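Nitronate monooxygenase family protein (Pseudomonas aeruginosa, PDB 4QIT) uses FMN and molecular oxygen to catalyse the oxidative denitrification of alkyl nitronates, with the toxin propionate 3-nitronate as its best substrate. Local coordinates at residues V160-V171 against G191-I202; L274-S282 against L302-T312. The protein carries 1 engineered substitution. One frame throughout, in Å; residues are numbered along the deposited sequence.

In the fold
Both contacts lie near the flavin site of a TIM barrel, in series along the chain, their centres about 19 Å apart. Contact 1 joins the end of barrel strand 157-162 and the start of helix 165-173 to the loop leading into helix 204-212; the side chain of C161 lies about 6 Å from the bound FMN. Contact 2 packs the turn after strand 273-275 on the start of helix 307-320, and the side chain of Y305 is about 5 Å from the bound nitroethane. R281 connects the two: its NH1 makes a probable hydrogen bond of 2.8 Å to V192 O, so the loop held by E167 also meets the arginine lying on Y305.

Contact 1: V160-V171 against G191-I202; sequences VCATTPEEAALV and GVFEPERGDAAI
E167 reaches from the first turn of helix 165-173 to the backbone of F193, and both oxygens of its carboxylate are engaged. F193 N donates to E167 OE2 at 2.8 Å in an almost straight bond (178°), approaching from above the carboxylate plane. T163 grips the other oxygen twice: its N meets E167 OE1 nearly along the C-O axis, while T163 OG1 donates to the same atom at 2.7 Å. The helix start is fixed separately, by an N-cap bond from E167 N to T164 OG1; chi1 of 67° places that hydroxyl between the backbone N and carbonyl carbon of T164.

The F193 ring and the E167 side chain run past each other in opposite directions, ring and carboxylate planes 15° apart. E167 CG makes a CH-pi contact 3.8 Å from the centroid of the F193 ring, over one face. C161 O lies at the ring edge, 3.3 Å from F193 CE1, and L170 CD1 approaches obliquely. Farther along, I202 CD1 packs against P165 CD at 4.0 Å.

Waters bridge C161 O to G191 O, T163 O to I202 N, and E167 OE2 to E194 N. Another donates to both T163 OG1 and D199 OD1; D199 OD2 forms a salt bridge with R190. The donors around the buried E167 carboxylate would be expected to stabilise its charged form, and its two oxygens tie T163, just past the barrel strand, to F193 in the loop.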
loop_
_atom_site.group_PDB
_atom_site.type_symbol
_atom_site.label_atom_id
_atom_site.label_comp_id
_atom_site.label_asym_id
_atom_site.label_seq_id
_atom_site.Cartn_x
_atom_site.Cartn_y
_atom_site.Cartn_z
ATOM N N VAL A 160 11.679 -16.494 5.016
ATOM C CA VAL A 160 10.333 -16.363 5.568
ATOM C C VAL A 160 9.744 -15.016 5.173
ATOM O O VAL A 160 10.429 -13.994 5.217
ATOM C CB VAL A 160 10.315 -16.497 7.119
ATOM C CG1 VAL A 160 8.877 -16.476 7.642
ATOM C CG2 VAL A 160 11.001 -17.775 7.576
ATOM N N CYS A 161 8.477 -15.015 4.775
ATOM C CA CYS A 161 7.785 -13.782 4.438
ATOM C C CYS A 161 7.337 -13.019 5.688
ATOM O O CYS A 161 6.875 -13.624 6.673
ATOM C CB CYS A 161 6.567 -14.123 3.587
ATOM S SG CYS A 161 5.587 -12.712 3.111
ATOM N N ALA A 162 7.482 -11.698 5.659
ATOM C CA ALA A 162 6.962 -10.839 6.726
ATOM C C ALA A 162 6.304 -9.614 6.114
ATOM O O ALA A 162 6.730 -9.153 5.045
ATOM C CB ALA A 162 8.075 -10.420 7.666
ATOM N N THR A 163 5.283 -9.078 6.786
ATOM C CA THR A 163 4.576 -7.892 6.290
ATOM C C THR A 163 4.815 -6.645 7.133
ATOM O O THR A 163 4.372 -5.562 6.768
ATOM C CB THR A 163 3.045 -8.110 6.153
ATOM O OG1 THR A 163 2.454 -8.237 7.455
ATOM C CG2 THR A 163 2.739 -9.329 5.292
ATOM N N THR A 164 5.499 -6.804 8.266
ATOM C CA THR A 164 5.740 -5.687 9.183
ATOM C C THR A 164 7.099 -5.863 9.832
ATOM O O THR A 164 7.628 -6.974 9.865
ATOM C CB THR A 164 4.716 -5.645 10.345
ATOM O OG1 THR A 164 4.911 -6.794 11.183
ATOM C CG2 THR A 164 3.280 -5.597 9.832
ATOM N N PRO A 165 7.653 -4.776 10.379
ATOM C CA PRO A 165 8.890 -4.886 11.165
ATOM C C PRO A 165 8.761 -5.860 12.340
ATOM O O PRO A 165 9.734 -6.556 12.664
ATOM C CB PRO A 165 9.082 -3.462 11.677
ATOM C CG PRO A 165 8.510 -2.609 10.579
ATOM C CD PRO A 165 7.286 -3.368 10.133
ATOM N N GLU A 166 7.586 -5.926 12.960
ATOM C CA GLU A 166 7.377 -6.860 14.066
ATOM C C GLU A 166 7.467 -8.312 13.580
ATOM O O GLU A 166 8.078 -9.163 14.228
ATOM C CB GLU A 166 6.042 -6.591 14.775
ATOM C CG GLU A 166 5.944 -5.228 15.494
ATOM C CD GLU A 166 5.927 -4.024 14.558
ATOM O OE1 GLU A 166 5.505 -4.159 13.385
ATOM O OE2 GLU A 166 6.340 -2.928 14.993
ATOM N N GLU A 167 6.875 -8.598 12.423
ATOM C CA GLU A 167 6.984 -9.937 11.861
ATOM C C GLU A 167 8.418 -10.231 11.426
ATOM O O GLU A 167 8.896 -11.355 11.577
ATOM C CB GLU A 167 5.975 -10.132 10.719
ATOM C CG GLU A 167 4.538 -10.242 11.242
ATOM C CD GLU A 167 3.487 -10.178 10.148
ATOM O OE1 GLU A 167 3.854 -9.977 8.965
ATOM O OE2 GLU A 167 2.285 -10.315 10.472
ATOM N N ALA A 168 9.108 -9.217 10.911
ATOM C CA ALA A 168 10.504 -9.378 10.514
ATOM C C ALA A 168 11.385 -9.726 11.719
ATOM O O ALA A 168 12.325 -10.507 11.589
ATOM C CB ALA A 168 11.009 -8.127 9.827
ATOM N N ALA A 169 11.067 -9.162 12.885
ATOM C CA ALA A 169 11.807 -9.484 14.108
ATOM C C ALA A 169 11.654 -10.959 14.475
ATOM O O ALA A 169 12.595 -11.595 14.961
ATOM C CB ALA A 169 11.354 -8.595 15.254
ATOM N N LEU A 170 10.464 -11.502 14.239
ATOM C CA LEU A 170 10.207 -12.913 14.506
ATOM C C LEU A 170 10.953 -13.798 13.507
ATOM O O LEU A 170 11.427 -14.883 13.855
ATOM C CB LEU A 170 8.699 -13.204 14.487
ATOM C CG LEU A 170 7.869 -12.474 15.548
ATOM C CD1 LEU A 170 6.367 -12.714 15.379
ATOM C CD2 LEU A 170 8.319 -12.897 16.941
ATOM N N VAL A 171 11.072 -13.333 12.265
ATOM C CA VAL A 171 11.839 -14.068 11.271
ATOM C C VAL A 171 13.306 -14.116 11.677
ATOM O O VAL A 171 13.965 -15.156 11.543
ATOM C CB VAL A 171 11.673 -13.440 9.875
ATOM C CG1 VAL A 171 12.669 -14.036 8.871
ATOM C CG2 VAL A 171 10.254 -13.647 9.404
ATOM N N GLY A 191 0.848 -12.250 3.837
ATOM C CA GLY A 191 1.677 -13.033 4.741
ATOM C C GLY A 191 1.516 -12.696 6.211
ATOM O O GLY A 191 2.366 -13.072 7.016
ATOM N N VAL A 192 0.442 -11.988 6.566
ATOM C CA VAL A 192 0.188 -11.577 7.949
ATOM C C VAL A 192 0.165 -12.778 8.896
ATOM O O VAL A 192 -0.528 -13.766 8.634
ATOM C CB VAL A 192 -1.151 -10.829 8.061
ATOM C CG1 VAL A 192 -1.411 -10.430 9.525
ATOM C CG2 VAL A 192 -1.166 -9.607 7.165
ATOM N N PHE A 193 0.933 -12.703 9.985
ATOM C CA PHE A 193 1.058 -13.845 10.900
ATOM C C PHE A 193 -0.236 -14.102 11.672
ATOM O O PHE A 193 -0.692 -15.247 11.765
ATOM C CB PHE A 193 2.194 -13.627 11.915
ATOM C CG PHE A 193 3.587 -13.837 11.365
ATOM C CD1 PHE A 193 3.858 -13.766 10.004
ATOM C CD2 PHE A 193 4.643 -14.084 12.239
ATOM C CE1 PHE A 193 5.154 -13.955 9.523
ATOM C CE2 PHE A 193 5.936 -14.276 11.767
ATOM C CZ PHE A 193 6.191 -14.208 10.400
ATOM N N GLU A 194 -0.796 -13.033 12.232
ATOM C CA GLU A 194 -1.961 -13.123 13.107
ATOM C C GLU A 194 -2.992 -12.105 12.667
ATOM O O GLU A 194 -3.065 -11.007 13.218
ATOM C CB GLU A 194 -1.548 -12.851 14.561
ATOM C CG GLU A 194 -0.553 -13.863 15.118
ATOM C CD GLU A 194 -0.149 -13.575 16.549
ATOM O OE1 GLU A 194 0.487 -12.529 16.797
ATOM O OE2 GLU A 194 -0.472 -14.399 17.428
ATOM N N PRO A 195 -3.777 -12.448 11.641
ATOM C CA PRO A 195 -4.689 -11.449 11.075
ATOM C C PRO A 195 -5.778 -11.001 12.050
ATOM O O PRO A 195 -6.361 -9.945 11.846
ATOM C CB PRO A 195 -5.281 -12.141 9.837
ATOM C CG PRO A 195 -4.895 -13.590 9.938
ATOM C CD PRO A 195 -3.721 -13.698 10.862
ATOM N N GLU A 196 -6.029 -11.773 13.105
ATOM C CA GLU A 196 -6.998 -11.355 14.120
ATOM C C GLU A 196 -6.552 -10.093 14.859
ATOM O O GLU A 196 -7.369 -9.407 15.480
ATOM C CB GLU A 196 -7.280 -12.491 15.112
ATOM C CG GLU A 196 -6.102 -12.878 15.987
ATOM C CD GLU A 196 -5.238 -13.966 15.376
ATOM O OE1 GLU A 196 -5.288 -14.165 14.142
ATOM O OE2 GLU A 196 -4.509 -14.635 16.139
ATOM N N ARG A 197 -5.260 -9.787 14.795
ATOM C CA ARG A 197 -4.740 -8.552 15.393
ATOM C C ARG A 197 -4.830 -7.362 14.451
ATOM O O ARG A 197 -4.459 -6.243 14.816
ATOM C CB ARG A 197 -3.296 -8.740 15.855
ATOM C CG ARG A 197 -3.154 -9.839 16.879
ATOM C CD ARG A 197 -1.781 -9.867 17.510
ATOM N NE ARG A 197 -1.788 -10.725 18.692
ATOM C CZ ARG A 197 -0.713 -11.031 19.410
ATOM N NH1 ARG A 197 0.477 -10.553 19.072
ATOM N NH2 ARG A 197 -0.831 -11.821 20.469
ATOM N N GLY A 198 -5.326 -7.606 13.244
ATOM C CA GLY A 198 -5.420 -6.568 12.235
ATOM C C GLY A 198 -4.331 -6.709 11.186
ATOM O O GLY A 198 -3.556 -7.669 11.202
ATOM N N ASP A 199 -4.284 -5.748 10.268
ATOM C CA ASP A 199 -3.308 -5.755 9.183
ATOM C C ASP A 199 -2.802 -4.331 9.004
ATOM O O ASP A 199 -3.562 -3.456 8.594
ATOM C CB ASP A 199 -3.974 -6.234 7.890
ATOM C CG ASP A 199 -2.986 -6.490 6.764
ATOM O OD1 ASP A 199 -1.799 -6.084 6.847
ATOM O OD2 ASP A 199 -3.414 -7.103 5.754
ATOM N N ALA A 200 -1.524 -4.097 9.301
ATOM C CA ALA A 200 -0.950 -2.757 9.146
ATOM C C ALA A 200 -0.945 -2.312 7.676
ATOM O O ALA A 200 -0.875 -1.114 7.389
ATOM C CB ALA A 200 0.463 -2.717 9.709
ATOM N N ALA A 201 -1.001 -3.279 6.755
ATOM C CA ALA A 201 -1.108 -2.986 5.321
ATOM C C ALA A 201 -0.078 -1.946 4.845
ATOM O O ALA A 201 -0.418 -0.898 4.281
ATOM C CB ALA A 201 -2.537 -2.551 4.984
ATOM N N ILE A 202 1.193 -2.260 5.086
ATOM C CA ILE A 202 2.299 -1.383 4.726
ATOM C C ILE A 202 2.697 -1.590 3.264
ATOM O O ILE A 202 2.832 -2.736 2.800
ATOM C CB ILE A 202 3.516 -1.657 5.626
ATOM C CG1 ILE A 202 3.122 -1.539 7.103
ATOM C CG2 ILE A 202 4.657 -0.717 5.292
ATOM C CD1 ILE A 202 4.228 -1.943 8.059
HETATM O O HOH W 1 4.325 -14.623 5.981
HETATM O O HOH W 2 1.742 -4.789 6.573
HETATM O O HOH W 3 0.441 -6.437 8.284
HETATM O O HOH W 4 0.555 -10.598 12.615
#

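Contact 2: L274-S282 against L302-T312; sequences LTVTMSGRS and LPDYPFVYDAT
R281 lies across Y305, its aliphatic chain doing the touching: R281 CD makes a CH-pi contact 3.8 Å from the centroid of the Y305 ring, 10° off the normal. P306 CB occupies the opposite face. The guanidinium stands nearly upright to the ring (planes 84° apart) and sends NH1 to V192 O; its cation-pi attraction to Y305 is at most weak. At the ring edge, S279 O comes within 3.3 Å of Y305 CD1.

Hydrogen bonds join the turn to helix 307-320. T312 OG1 donates to M278 O at 2.6 Å, tilted 27° from the carbonyl plane, and Y309 N gives S279 O a weak, bent bond. Water 5 links T277 O to T312 OG1, and water 6 links G280 O to P303 O.

Apolar packing fills in beside these bonds. M278 SD rests 3.6 Å from T312 CG2, the two side chains crossing at about a right angle, while the M278 and Y309 side chains lie side by side, pointing the same way, M278 CG next to Y309 CE1. L302 CD2 meets V276 CG2 at 3.8 Å. V308 CG1 lies against the backbone, 3.6 Å from G280 N.

With both faces of Y305 covered, rotation of its ring about CB-CG is probably restricted, which would keep its orientation steady about 5 Å from the bound nitroethane.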
loop_
_atom_site.group_PDB
_atom_site.type_symbol
_atom_site.label_atom_id
_atom_site.label_comp_id
_atom_site.label_asym_id
_atom_site.label_seq_id
_atom_site.Cartn_x
_atom_site.Cartn_y
_atom_site.Cartn_z
ATOM N N LEU A 274 -8.620 -6.874 -2.075
ATOM C CA LEU A 274 -8.419 -7.882 -1.043
ATOM C C LEU A 274 -9.737 -8.539 -0.682
ATOM O O LEU A 274 -10.784 -7.886 -0.634
ATOM C CB LEU A 274 -7.833 -7.237 0.212
ATOM C CG LEU A 274 -6.425 -6.684 0.037
ATOM C CD1 LEU A 274 -6.048 -5.763 1.200
ATOM C CD2 LEU A 274 -5.457 -7.846 -0.050
ATOM N N THR A 275 -9.689 -9.839 -0.421
ATOM C CA THR A 275 -10.866 -10.565 0.025
ATOM C C THR A 275 -10.480 -11.601 1.074
ATOM O O THR A 275 -9.405 -12.202 1.005
ATOM C CB THR A 275 -11.581 -11.267 -1.153
ATOM O OG1 THR A 275 -12.718 -11.992 -0.659
ATOM C CG2 THR A 275 -10.637 -12.242 -1.895
ATOM N N VAL A 276 -11.357 -11.795 2.054
ATOM C CA VAL A 276 -11.208 -12.910 2.984
ATOM C C VAL A 276 -12.221 -14.016 2.708
ATOM O O VAL A 276 -12.128 -15.092 3.290
ATOM C CB VAL A 276 -11.363 -12.487 4.463
ATOM C CG1 VAL A 276 -10.334 -11.438 4.824
ATOM C CG2 VAL A 276 -12.795 -12.013 4.755
ATOM N N THR A 277 -13.178 -13.760 1.821
ATOM C CA THR A 277 -14.273 -14.716 1.612
ATOM C C THR A 277 -13.922 -15.858 0.653
ATOM O O THR A 277 -14.606 -16.886 0.620
ATOM C CB THR A 277 -15.570 -14.011 1.168
ATOM O OG1 THR A 277 -15.287 -13.119 0.085
ATOM C CG2 THR A 277 -16.164 -13.219 2.335
ATOM N N MET A 278 -12.860 -15.684 -0.122
ATOM C CA MET A 278 -12.371 -16.742 -1.001
ATOM C C MET A 278 -11.749 -17.901 -0.219
ATOM O O MET A 278 -12.063 -19.068 -0.462
ATOM C CB MET A 278 -11.346 -16.167 -1.994
ATOM C CG MET A 278 -10.809 -17.167 -3.021
ATOM S SD MET A 278 -11.814 -17.317 -4.510
ATOM C CE MET A 278 -11.560 -15.693 -5.232
ATOM N N SER A 279 -10.870 -17.593 0.728
ATOM C CA SER A 279 -10.070 -18.642 1.344
ATOM C C SER A 279 -10.136 -18.657 2.859
ATOM O O SER A 279 -9.704 -19.622 3.483
ATOM C CB SER A 279 -8.614 -18.478 0.936
ATOM O OG SER A 279 -8.060 -17.350 1.597
ATOM N N GLY A 280 -10.628 -17.569 3.448
ATOM C CA GLY A 280 -10.627 -17.405 4.890
ATOM C C GLY A 280 -9.445 -16.593 5.398
ATOM O O GLY A 280 -9.347 -16.308 6.594
ATOM N N ARG A 281 -8.548 -16.220 4.487
ATOM C CA ARG A 281 -7.399 -15.368 4.811
ATOM C C ARG A 281 -7.302 -14.287 3.746
ATOM O O ARG A 281 -7.519 -14.554 2.559
ATOM C CB ARG A 281 -6.091 -16.172 4.833
ATOM C CG ARG A 281 -5.474 -16.344 6.227
ATOM C CD ARG A 281 -4.159 -17.103 6.127
ATOM N NE ARG A 281 -3.410 -17.135 7.386
ATOM C CZ ARG A 281 -2.608 -16.161 7.807
ATOM N NH1 ARG A 281 -2.472 -15.057 7.090
ATOM N NH2 ARG A 281 -1.954 -16.285 8.961
ATOM N N SER A 282 -6.959 -13.070 4.161
ATOM C CA SER A 282 -6.883 -11.946 3.231
ATOM C C SER A 282 -5.934 -12.240 2.065
ATOM O O SER A 282 -4.788 -12.672 2.269
ATOM C CB SER A 282 -6.388 -10.707 3.969
ATOM O OG SER A 282 -6.489 -9.553 3.148
ATOM N N LEU A 302 -17.341 -16.256 9.514
ATOM C CA LEU A 302 -16.429 -16.978 8.636
ATOM C C LEU A 302 -15.779 -18.146 9.362
ATOM O O LEU A 302 -15.240 -17.968 10.463
ATOM C CB LEU A 302 -15.331 -16.020 8.187
ATOM C CG LEU A 302 -14.528 -16.312 6.926
ATOM C CD1 LEU A 302 -15.455 -16.416 5.732
ATOM C CD2 LEU A 302 -13.494 -15.213 6.710
ATOM N N PRO A 303 -15.795 -19.348 8.749
ATOM C CA PRO A 303 -14.975 -20.444 9.282
ATOM C C PRO A 303 -13.474 -20.118 9.222
ATOM O O PRO A 303 -13.076 -19.098 8.650
ATOM C CB PRO A 303 -15.306 -21.623 8.343
ATOM C CG PRO A 303 -16.650 -21.270 7.755
ATOM C CD PRO A 303 -16.639 -19.775 7.619
ATOM N N ASP A 304 -12.651 -20.980 9.802
ATOM C CA ASP A 304 -11.219 -20.752 9.847
ATOM C C ASP A 304 -10.591 -21.048 8.482
ATOM O O ASP A 304 -11.157 -21.764 7.655
ATOM C CB ASP A 304 -10.620 -21.663 10.919
ATOM C CG ASP A 304 -9.314 -21.152 11.476
ATOM O OD1 ASP A 304 -8.896 -20.016 11.140
ATOM O OD2 ASP A 304 -8.699 -21.896 12.274
ATOM N N TYR A 305 -9.426 -20.463 8.240
ATOM C CA TYR A 305 -8.572 -20.897 7.148
ATOM C C TYR A 305 -7.984 -22.269 7.518
ATOM O O TYR A 305 -7.588 -22.478 8.656
ATOM C CB TYR A 305 -7.455 -19.869 6.982
ATOM C CG TYR A 305 -6.437 -20.199 5.919
ATOM C CD1 TYR A 305 -6.640 -19.844 4.588
ATOM C CD2 TYR A 305 -5.258 -20.853 6.253
ATOM C CE1 TYR A 305 -5.691 -20.146 3.609
ATOM C CE2 TYR A 305 -4.311 -21.169 5.292
ATOM C CZ TYR A 305 -4.531 -20.811 3.976
ATOM O OH TYR A 305 -3.569 -21.123 3.035
ATOM N N PRO A 306 -7.907 -23.209 6.561
ATOM C CA PRO A 306 -8.249 -23.100 5.145
ATOM C C PRO A 306 -9.586 -23.776 4.789
ATOM O O PRO A 306 -9.850 -24.044 3.604
ATOM C CB PRO A 306 -7.096 -23.867 4.492
ATOM C CG PRO A 306 -6.897 -25.033 5.444
ATOM C CD PRO A 306 -7.212 -24.484 6.839
ATOM N N PHE A 307 -10.418 -24.059 5.794
ATOM C CA PHE A 307 -11.713 -24.683 5.550
ATOM C C PHE A 307 -12.567 -23.867 4.590
ATOM O O PHE A 307 -13.279 -24.431 3.756
ATOM C CB PHE A 307 -12.463 -24.925 6.874
ATOM C CG PHE A 307 -11.709 -25.789 7.845
ATOM C CD1 PHE A 307 -11.796 -27.177 7.771
ATOM C CD2 PHE A 307 -10.913 -25.216 8.831
ATOM C CE1 PHE A 307 -11.091 -27.976 8.664
ATOM C CE2 PHE A 307 -10.209 -26.008 9.727
ATOM C CZ PHE A 307 -10.298 -27.390 9.638
ATOM N N VAL A 308 -12.521 -22.542 4.716
ATOM C CA VAL A 308 -13.239 -21.672 3.786
ATOM C C VAL A 308 -12.837 -21.949 2.341
ATOM O O VAL A 308 -13.695 -22.042 1.461
ATOM C CB VAL A 308 -13.024 -20.183 4.119
ATOM C CG1 VAL A 308 -13.730 -19.287 3.099
ATOM C CG2 VAL A 308 -13.520 -19.884 5.522
ATOM N N TYR A 309 -11.534 -22.096 2.095
ATOM C CA TYR A 309 -11.083 -22.376 0.732
ATOM C C TYR A 309 -11.594 -23.718 0.202
ATOM O O TYR A 309 -11.850 -23.852 -0.988
ATOM C CB TYR A 309 -9.556 -22.265 0.602
ATOM C CG TYR A 309 -9.113 -21.953 -0.820
ATOM C CD1 TYR A 309 -9.842 -21.076 -1.610
ATOM C CD2 TYR A 309 -7.972 -22.526 -1.363
ATOM C CE1 TYR A 309 -9.454 -20.770 -2.904
ATOM C CE2 TYR A 309 -7.573 -22.226 -2.670
ATOM C CZ TYR A 309 -8.323 -21.343 -3.425
ATOM O OH TYR A 309 -7.952 -21.028 -4.717
ATOM N N ASP A 310 -11.760 -24.701 1.080
ATOM C CA ASP A 310 -12.329 -25.981 0.669
ATOM C C ASP A 310 -13.753 -25.777 0.139
ATOM O O ASP A 310 -14.129 -26.356 -0.882
ATOM C CB ASP A 310 -12.309 -26.958 1.847
ATOM C CG ASP A 310 -12.606 -28.389 1.431
ATOM O OD1 ASP A 310 -12.193 -28.797 0.323
ATOM O OD2 ASP A 310 -13.258 -29.117 2.215
ATOM N N ALA A 311 -14.530 -24.933 0.812
ATOM C CA ALA A 311 -15.884 -24.636 0.359
ATOM C C ALA A 311 -15.848 -23.910 -0.990
ATOM O O ALA A 311 -16.584 -24.249 -1.922
ATOM C CB ALA A 311 -16.645 -23.807 1.411
ATOM N N THR A 312 -14.974 -22.921 -1.094
ATOM C CA THR A 312 -14.847 -22.145 -2.318
ATOM C C THR A 312 -14.411 -23.023 -3.487
ATOM O O THR A 312 -14.939 -22.883 -4.598
ATOM C CB THR A 312 -13.864 -20.986 -2.112
ATOM O OG1 THR A 312 -14.409 -20.083 -1.140
ATOM C CG2 THR A 312 -13.599 -20.226 -3.412
HETATM O O HOH W 5 -16.357 -19.191 0.719
HETATM O O HOH W 6 -11.048 -17.129 8.717
#